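Phospholipase/Carboxylesterase (Haliangium ochraceum, PDB 4Q82) is probably a serine hydrolase of the alpha/beta-hydrolase type that cleaves carboxylic ester bonds, possibly those of phospholipids. Local coordinates at residues 257-262 and 266-271; 63-68 and 138-143. All coordinates share one frame; numbering follows the deposited sequence. Where two conformers were deposited one is given.

From the N terminus, 63-68 comes first and leads into strand 67-70. The chain then runs through strands 80-86 and 124-128 before 138-143 opens helix 138-151. Interaction 2 closes this long loop of 69 residues and ties the turn before strand 67-70 to the first turns of helix 138-151. The remaining parallel strands follow, ending with outermost strand 243-248. Interaction 1 then closes a tight loop of three residues, folding helix 257-260 against the start of helix 268-273. The two loops lie in series and neither nest nor cross. The centres of interaction 1 and interaction 2 are about 24 Å apart, on opposite sides of the chain's centre.

Interaction 1: residues 257-262 and 266-271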
ATOM      1  N   SER A 257     -10.512   7.125   0.145  0.64 10.69           N
ATOM      2  CA  SER A 257     -11.358   6.972  -1.041  0.64 11.32           C
ATOM      3  C   SER A 257     -10.941   7.985  -2.115  0.64 11.32           C
ATOM      4  O   SER A 257     -10.674   7.608  -3.266  0.64 11.89           O
ATOM      5  CB  SER A 257     -12.839   7.132  -0.697  0.64 11.82           C
ATOM      6  OG  SER A 257     -13.247   6.127   0.233  0.64 13.32           O
ATOM      7  N   ARG A 258     -10.815   9.250  -1.731  1.00 10.88           N
ATOM      8  CA  ARG A 258     -10.493  10.300  -2.707  1.00 11.33           C
ATOM      9  C   ARG A 258      -9.058  10.188  -3.181  1.00 11.47           C
ATOM     10  O   ARG A 258      -8.698  10.729  -4.229  1.00 11.57           O
ATOM     11  CB  ARG A 258     -10.724  11.698  -2.124  1.00 10.89           C
ATOM     12  CG  ARG A 258      -9.732  12.115  -1.062  1.00 10.46           C
ATOM     13  CD  ARG A 258     -10.245  13.424  -0.413  1.00 13.01           C
ATOM     14  NE  ARG A 258     -11.470  13.148   0.342  1.00 14.03           N
ATOM     15  CZ  ARG A 258     -12.396  14.060   0.636  1.00 16.82           C
ATOM     16  NH1 ARG A 258     -12.250  15.323   0.231  1.00 18.04           N
ATOM     17  NH2 ARG A 258     -13.472  13.705   1.331  1.00 18.19           N
ATOM     18  N   THR A 259      -8.247   9.442  -2.436  1.00 10.48           N
ATOM     19  CA  THR A 259      -6.850   9.237  -2.823  1.00 10.07           C
ATOM     20  C   THR A 259      -6.740   8.105  -3.844  1.00 10.69           C
ATOM     21  O   THR A 259      -6.236   8.312  -4.953  1.00 11.67           O
ATOM     22  CB  THR A 259      -5.985   8.924  -1.584  1.00 11.00           C
ATOM     23  OG1 THR A 259      -6.064  10.017  -0.653  1.00 11.89           O
ATOM     24  CG2 THR A 259      -4.498   8.715  -1.988  1.00 11.30           C
ATOM     25  N   TYR A 260      -7.223   6.914  -3.491  1.00 10.48           N
ATOM     26  CA  TYR A 260      -7.062   5.769  -4.404  1.00 10.33           C
ATOM     27  C   TYR A 260      -7.932   5.887  -5.662  1.00 11.11           C
ATOM     28  O   TYR A 260      -7.584   5.334  -6.724  1.00 13.32           O
ATOM     29  CB  TYR A 260      -7.387   4.458  -3.698  1.00 11.60           C
ATOM     30  CG  TYR A 260      -6.370   3.991  -2.690  1.00 10.48           C
ATOM     31  CD1 TYR A 260      -5.064   3.613  -3.088  1.00 11.01           C
ATOM     32  CD2 TYR A 260      -6.722   3.873  -1.339  1.00  9.78           C
ATOM     33  CE1 TYR A 260      -4.147   3.162  -2.154  1.00 11.09           C
ATOM     34  CE2 TYR A 260      -5.812   3.409  -0.404  1.00 10.91           C
ATOM     35  CZ  TYR A 260      -4.535   3.068  -0.823  1.00 11.98           C
ATOM     36  OH  TYR A 260      -3.645   2.607   0.116  1.00 12.27           O
ATOM     37  N   SER A 261      -9.065   6.587  -5.578  1.00 10.89           N
ATOM     38  CA  SER A 261      -9.944   6.722  -6.745  1.00 11.71           C
ATOM     39  C   SER A 261      -9.501   7.819  -7.702  1.00 11.18           C
ATOM     40  O   SER A 261     -10.096   7.955  -8.773  1.00 11.48           O
ATOM     41  CB  SER A 261     -11.406   7.052  -6.337  1.00 12.17           C
ATOM     42  OG  SER A 261     -11.480   8.386  -5.795  1.00 11.76           O
ATOM     43  N   LEU A 262      -8.528   8.624  -7.273  1.00 11.40           N
ATOM     44  CA  LEU A 262      -8.118   9.875  -7.966  1.00 11.91           C
ATOM     45  C   LEU A 262      -9.215  10.947  -8.081  1.00 12.37           C
ATOM     46  O   LEU A 262      -9.078  11.881  -8.883  1.00 12.16           O
ATOM     47  CB  LEU A 262      -7.589   9.580  -9.394  1.00 16.13           C
ATOM     48  CG  LEU A 262      -6.483   8.522  -9.496  1.00 17.64           C
ATOM     49  CD1 LEU A 262      -5.872   8.474 -10.914  1.00 20.33           C
ATOM     50  CD2 LEU A 262      -5.403   8.780  -8.470  1.00 16.26           C
ATOM     51  N   HIS A 266      -4.856  13.577  -6.952  1.00 11.67           N
ATOM     52  CA  HIS A 266      -3.474  13.256  -6.604  1.00 12.38           C
ATOM     53  C   HIS A 266      -3.060  11.932  -7.250  1.00 13.05           C
ATOM     54  O   HIS A 266      -3.485  10.859  -6.808  1.00 13.05           O
ATOM     55  CB  HIS A 266      -3.295  13.175  -5.106  1.00 11.06           C
ATOM     56  CG  HIS A 266      -3.560  14.481  -4.415  1.00 12.29           C
ATOM     57  ND1 HIS A 266      -2.631  15.510  -4.386  1.00 13.17           N
ATOM     58  CD2 HIS A 266      -4.658  14.939  -3.763  1.00 11.35           C
ATOM     59  CE1 HIS A 266      -3.136  16.536  -3.715  1.00 13.11           C
ATOM     60  NE2 HIS A 266      -4.366  16.217  -3.324  1.00 11.51           N
ATOM     61  N   ASP A 267      -2.245  12.001  -8.293  1.00 14.00           N
ATOM     62  CA  ASP A 267      -1.992  10.766  -9.062  1.00 15.14           C
ATOM     63  C   ASP A 267      -0.895   9.965  -8.395  1.00 14.73           C
ATOM     64  O   ASP A 267       0.296  10.023  -8.772  1.00 14.93           O
ATOM     65  CB  ASP A 267      -1.644  11.063 -10.516  1.00 18.27           C
ATOM     66  CG  ASP A 267      -1.628   9.788 -11.380  1.00 20.12           C
ATOM     67  OD1 ASP A 267      -1.632   8.653 -10.837  1.00 18.97           O
ATOM     68  OD2 ASP A 267      -1.609   9.919 -12.612  1.00 21.78           O
ATOM     69  N   ILE A 268      -1.311   9.206  -7.391  1.00 13.18           N
ATOM     70  CA  ILE A 268      -0.373   8.396  -6.636  1.00 13.76           C
ATOM     71  C   ILE A 268       0.253   7.299  -7.495  1.00 14.66           C
ATOM     72  O   ILE A 268       1.351   6.874  -7.187  1.00 14.78           O
ATOM     73  CB  ILE A 268      -1.041   7.740  -5.407  1.00 13.51           C
ATOM     74  CG1 ILE A 268      -2.289   6.946  -5.813  1.00 12.92           C
ATOM     75  CG2 ILE A 268      -1.383   8.827  -4.361  1.00 13.43           C
ATOM     76  CD1 ILE A 268      -2.842   6.014  -4.648  1.00 13.70           C
ATOM     77  N   TYR A 269      -0.444   6.839  -8.541  1.00 14.15           N
ATOM     78  CA  TYR A 269       0.082   5.749  -9.378  1.00 15.10           C
ATOM     79  C   TYR A 269       1.257   6.225 -10.248  1.00 16.41           C
ATOM     80  O   TYR A 269       2.295   5.556 -10.334  1.00 16.51           O
ATOM     81  CB  TYR A 269      -1.050   5.140 -10.228  1.00 15.17           C
ATOM     82  CG  TYR A 269      -2.200   4.774  -9.302  1.00 15.11           C
ATOM     83  CD1 TYR A 269      -2.020   3.833  -8.300  1.00 15.10           C
ATOM     84  CD2 TYR A 269      -3.453   5.402  -9.402  1.00 14.98           C
ATOM     85  CE1 TYR A 269      -3.049   3.512  -7.379  1.00 14.88           C
ATOM     86  CE2 TYR A 269      -4.502   5.055  -8.504  1.00 14.36           C
ATOM     87  CZ  TYR A 269      -4.275   4.116  -7.502  1.00 13.94           C
ATOM     88  OH  TYR A 269      -5.282   3.790  -6.602  1.00 13.70           O
ATOM     89  N   ALA A 270       1.108   7.377 -10.876  1.00 16.49           N
ATOM     90  CA  ALA A 270       2.200   7.941 -11.640  1.00 19.38           C
ATOM     91  C   ALA A 270       3.401   8.213 -10.721  1.00 19.03           C
ATOM     92  O   ALA A 270       4.546   7.953 -11.097  1.00 20.37           O
ATOM     93  CB  ALA A 270       1.748   9.220 -12.354  1.00 19.68           C
ATOM     94  N   TRP A 271       3.127   8.709  -9.516  1.00 17.40           N
ATOM     95  CA  TRP A 271       4.195   9.022  -8.565  1.00 18.09           C
ATOM     96  C   TRP A 271       4.940   7.746  -8.157  1.00 17.97           C
ATOM     97  O   TRP A 271       6.178   7.715  -8.174  1.00 19.82           O
ATOM     98  CB  TRP A 271       3.646   9.744  -7.316  1.00 15.95           C
ATOM     99  CG  TRP A 271       4.748  10.113  -6.340  1.00 17.50           C
ATOM    100  CD1 TRP A 271       5.597  11.195  -6.409  1.00 19.14           C
ATOM    101  CD2 TRP A 271       5.140   9.371  -5.177  1.00 17.43           C
ATOM    102  NE1 TRP A 271       6.483  11.173  -5.336  1.00 19.33           N
ATOM    103  CE2 TRP A 271       6.222  10.063  -4.573  1.00 18.34           C
ATOM    104  CE3 TRP A 271       4.674   8.189  -4.577  1.00 16.20           C
ATOM    105  CZ2 TRP A 271       6.837   9.614  -3.390  1.00 18.34           C
ATOM    106  CZ3 TRP A 271       5.292   7.746  -3.406  1.00 15.71           C
ATOM    107  CH2 TRP A 271       6.357   8.461  -2.827  1.00 17.45           C
TER
HETATM  108  O   HOH W   1      -6.330  11.396  -5.665  1.00 11.19           O
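Tyr269 and Tyr260 cross at about a right angle. The phenol OH of Tyr269 donates to the backbone O of Tyr260 at 2.8 Å. It lies in the carbonyl plane on a lone pair, with a C=O...donor angle of 116°. The same OH sits in plane at the edge of the Tyr260 ring, 3.5 Å from Tyr260 CD1. Ile268 adds the apolar side. Its CD1 is 3.6 Å from Tyr260 CD1, while its CG1 lies over the centre of the Tyr269 ring. Chi1 of 54° places that CG1 between the Ile268 backbone N and carbonyl carbon. The Ile268 CG2 branch meets Thr259 CG2 at 3.9 Å. In this alpha/beta-hydrolase fold the two segments follow the last strand, 243-248, and Thr259 and Ile268 both touch Phe213 of strand 210-215. The hydroxyl of Tyr260 bonds to Thr162, and that of Thr259 to Tyr248. Leu262 has positive phi and is the first residue after the helix to leave helical angles. Its CD2 approaches Tyr269 CE2 obliquely at 3.8 Å. Asp267 caps the second helix, its OD1 accepting from Ala270 N at 3.0 Å from above the carboxylate plane. Water 1 bridges Arg258 O and His266 N.

Interaction 2: residues 63-68 and 138-143; sequences AGNGFW and ADEIRD
Asn65 carries this contact to Glu140, within a short run that starts at Ala63. After Gly64 comes Asn65, whose ND2 donates to Glu140 OE2 at 2.9 Å, with an N-H...acceptor angle of 154°. OE2 uses its anti lone pair and lies in the amide plane of Asn65. Amide and carboxylate are nearly coplanar, 11° apart, although the side chains cross at about a right angle. Glu140 gets there as an extended chain, with CG anti to its backbone N (chi1 176°). Asn65 ND2 also bonds to Gln129 O, and Glu140 OE2 to His130 ND1. The other end of the amide is bridged by water 2, which donates to Asn65 OD1 at 2.7 Å and to Glu140 O at 2.8 Å. Gly66 pairs by backbone with Gln129. Phe67 and Trp68 then enter the central sheet of the alpha/beta-hydrolase fold. Ala63 and Phe67 both pack on Phe144, further along helix 138-151, which the Phe67 ring meets edge-to-face. The two protein donors that converge on OE2 probably favour a charged carboxylate, while bonds at both ends of the Asn65 amide fix its rotation.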
ATOM      1  N   ALA A  63       1.748 -18.185   1.561  1.00 36.35           N
ATOM      2  CA  ALA A  63       1.621 -16.923   2.300  1.00 33.41           C
ATOM      3  C   ALA A  63       1.011 -17.088   3.691  1.00 33.23           C
ATOM      4  O   ALA A  63       0.223 -18.005   3.930  1.00 34.26           O
ATOM      5  CB  ALA A  63       0.793 -15.931   1.493  1.00 30.78           C
ATOM      6  N   GLY A  64       1.369 -16.185   4.604  1.00 31.89           N
ATOM      7  CA  GLY A  64       0.828 -16.210   5.956  1.00 31.33           C
ATOM      8  C   GLY A  64      -0.484 -15.445   6.060  1.00 28.74           C
ATOM      9  O   GLY A  64      -1.003 -15.252   7.160  1.00 28.06           O
ATOM     10  N   ASN A  65      -1.003 -15.010   4.907  1.00 26.90           N
ATOM     11  CA  ASN A  65      -2.282 -14.313   4.792  1.00 26.63           C
ATOM     12  C   ASN A  65      -3.116 -14.829   3.630  1.00 26.92           C
ATOM     13  O   ASN A  65      -2.577 -15.094   2.552  1.00 28.09           O
ATOM     14  CB  ASN A  65      -2.084 -12.802   4.554  1.00 24.66           C
ATOM     15  CG  ASN A  65      -1.247 -12.140   5.621  1.00 25.92           C
ATOM     16  OD1 ASN A  65      -0.023 -12.266   5.626  1.00 27.94           O
ATOM     17  ND2 ASN A  65      -1.902 -11.430   6.537  1.00 25.07           N
ATOM     18  N   GLY A  66      -4.428 -14.912   3.806  1.00 24.57           N
ATOM     19  CA  GLY A  66      -5.307 -14.928   2.641  1.00 24.15           C
ATOM     20  C   GLY A  66      -5.137 -13.588   1.907  1.00 22.37           C
ATOM     21  O   GLY A  66      -4.830 -12.577   2.536  1.00 21.58           O
ATOM     22  N   PHE A  67      -5.318 -13.565   0.591  1.00 22.94           N
ATOM     23  CA  PHE A  67      -5.202 -12.297  -0.148  1.00 21.95           C
ATOM     24  C   PHE A  67      -5.953 -12.317  -1.463  1.00 22.53           C
ATOM     25  O   PHE A  67      -6.251 -13.391  -2.014  1.00 23.61           O
ATOM     26  CB  PHE A  67      -3.727 -11.950  -0.405  1.00 22.45           C
ATOM     27  CG  PHE A  67      -2.998 -12.928  -1.297  1.00 24.41           C
ATOM     28  CD1 PHE A  67      -2.468 -14.105  -0.783  1.00 26.26           C
ATOM     29  CD2 PHE A  67      -2.804 -12.645  -2.650  1.00 24.09           C
ATOM     30  CE1 PHE A  67      -1.777 -14.994  -1.605  1.00 28.28           C
ATOM     31  CE2 PHE A  67      -2.117 -13.536  -3.480  1.00 26.78           C
ATOM     32  CZ  PHE A  67      -1.603 -14.706  -2.952  1.00 28.47           C
ATOM     33  N   TRP A  68      -6.257 -11.116  -1.961  1.00 21.93           N
ATOM     34  CA  TRP A  68      -6.751 -10.926  -3.324  1.00 22.07           C
ATOM     35  C   TRP A  68      -5.580 -10.716  -4.255  1.00 22.47           C
ATOM     36  O   TRP A  68      -4.705  -9.907  -3.976  1.00 22.26           O
ATOM     37  CB  TRP A  68      -7.697  -9.711  -3.438  1.00 20.86           C
ATOM     38  CG  TRP A  68      -9.013  -9.955  -2.772  1.00 22.14           C
ATOM     39  CD1 TRP A  68      -9.373  -9.590  -1.508  1.00 21.92           C
ATOM     40  CD2 TRP A  68     -10.113 -10.693  -3.307  1.00 23.85           C
ATOM     41  NE1 TRP A  68     -10.654 -10.028  -1.232  1.00 22.13           N
ATOM     42  CE2 TRP A  68     -11.130 -10.702  -2.326  1.00 23.34           C
ATOM     43  CE3 TRP A  68     -10.347 -11.330  -4.534  1.00 25.36           C
ATOM     44  CZ2 TRP A  68     -12.356 -11.327  -2.525  1.00 24.37           C
ATOM     45  CZ3 TRP A  68     -11.579 -11.945  -4.740  1.00 26.75           C
ATOM     46  CH2 TRP A  68     -12.563 -11.942  -3.741  1.00 25.92           C
ATOM     47  N   ALA A 138       4.872  -5.392  11.797  1.00 23.06           N
ATOM     48  CA  ALA A 138       6.029  -5.167  10.926  1.00 23.70           C
ATOM     49  C   ALA A 138       6.500  -6.458  10.262  1.00 25.31           C
ATOM     50  O   ALA A 138       6.774  -6.483   9.066  1.00 24.68           O
ATOM     51  CB  ALA A 138       7.168  -4.546  11.714  1.00 24.84           C
ATOM     52  N   ASP A 139       6.573  -7.528  11.041  1.00 26.60           N
ATOM     53  CA  ASP A 139       7.077  -8.800  10.538  1.00 28.38           C
ATOM     54  C   ASP A 139       6.059  -9.489   9.634  1.00 27.41           C
ATOM     55  O   ASP A 139       6.431 -10.177   8.695  1.00 27.37           O
ATOM     56  CB  ASP A 139       7.466  -9.724  11.693  1.00 31.81           C
ATOM     57  CG  ASP A 139       8.756  -9.289  12.380  1.00 34.72           C
ATOM     58  OD1 ASP A 139       9.424  -8.340  11.909  1.00 34.69           O
ATOM     59  OD2 ASP A 139       9.108  -9.905  13.395  1.00 36.16           O
ATOM     60  N   GLU A 140       4.775  -9.311   9.917  1.00 25.99           N
ATOM     61  CA  GLU A 140       3.740  -9.846   9.030  1.00 26.29           C
ATOM     62  C   GLU A 140       3.861  -9.230   7.631  1.00 25.50           C
ATOM     63  O   GLU A 140       3.785  -9.924   6.600  1.00 25.12           O
ATOM     64  CB  GLU A 140       2.364  -9.579   9.643  1.00 24.98           C
ATOM     65  CG  GLU A 140       1.148  -9.981   8.802  1.00 24.85           C
ATOM     66  CD  GLU A 140      -0.171  -9.639   9.517  1.00 24.84           C
ATOM     67  OE1 GLU A 140      -0.129  -9.104  10.657  1.00 24.58           O
ATOM     68  OE2 GLU A 140      -1.246  -9.906   8.951  1.00 24.61           O
ATOM     69  N   ILE A 141       4.091  -7.924   7.596  1.00 21.88           N
ATOM     70  CA  ILE A 141       4.221  -7.219   6.330  1.00 21.85           C
ATOM     71  C   ILE A 141       5.520  -7.623   5.626  1.00 23.28           C
ATOM     72  O   ILE A 141       5.526  -7.845   4.412  1.00 23.99           O
ATOM     73  CB  ILE A 141       4.150  -5.688   6.551  1.00 20.43           C
ATOM     74  CG1 ILE A 141       2.748  -5.318   7.064  1.00 19.47           C
ATOM     75  CG2 ILE A 141       4.442  -4.930   5.269  1.00 20.49           C
ATOM     76  CD1 ILE A 141       2.592  -3.850   7.396  1.00 18.23           C
ATOM     77  N   ARG A 142       6.614  -7.737   6.388  1.00 23.31           N
ATOM     78  CA  ARG A 142       7.876  -8.234   5.821  1.00 27.53           C
ATOM     79  C   ARG A 142       7.698  -9.613   5.183  1.00 27.97           C
ATOM     80  O   ARG A 142       8.135  -9.854   4.044  1.00 26.87           O
ATOM     81  CB  ARG A 142       8.977  -8.322   6.894  1.00 30.27           C
ATOM     82  CG  ARG A 142      10.274  -8.936   6.341  1.00 34.89           C
ATOM     83  CD  ARG A 142      11.120  -9.610   7.390  1.00 39.67           C
ATOM     84  NE  ARG A 142      10.389 -10.616   8.157  1.00 42.24           N
ATOM     85  CZ  ARG A 142      10.763 -11.029   9.365  1.00 44.91           C
ATOM     86  NH1 ARG A 142      11.860 -10.527   9.914  1.00 46.33           N
ATOM     87  NH2 ARG A 142      10.053 -11.948  10.019  1.00 46.20           N
ATOM     88  N   ASP A 143       7.085 -10.530   5.936  1.00 27.96           N
ATOM     89  CA  ASP A 143       6.953 -11.900   5.463  1.00 30.81           C
ATOM     90  C   ASP A 143       6.088 -11.944   4.205  1.00 29.69           C
ATOM     91  O   ASP A 143       6.377 -12.701   3.281  1.00 31.21           O
ATOM     92  CB  ASP A 143       6.359 -12.822   6.536  1.00 32.42           C
ATOM     93  CG  ASP A 143       7.279 -13.021   7.734  1.00 34.77           C
ATOM     94  OD1 ASP A 143       8.483 -12.681   7.667  1.00 34.40           O
ATOM     95  OD2 ASP A 143       6.784 -13.528   8.759  1.00 36.42           O
TER
HETATM   96  O   HOH W   2       2.565 -12.414   6.476  1.00 21.10           O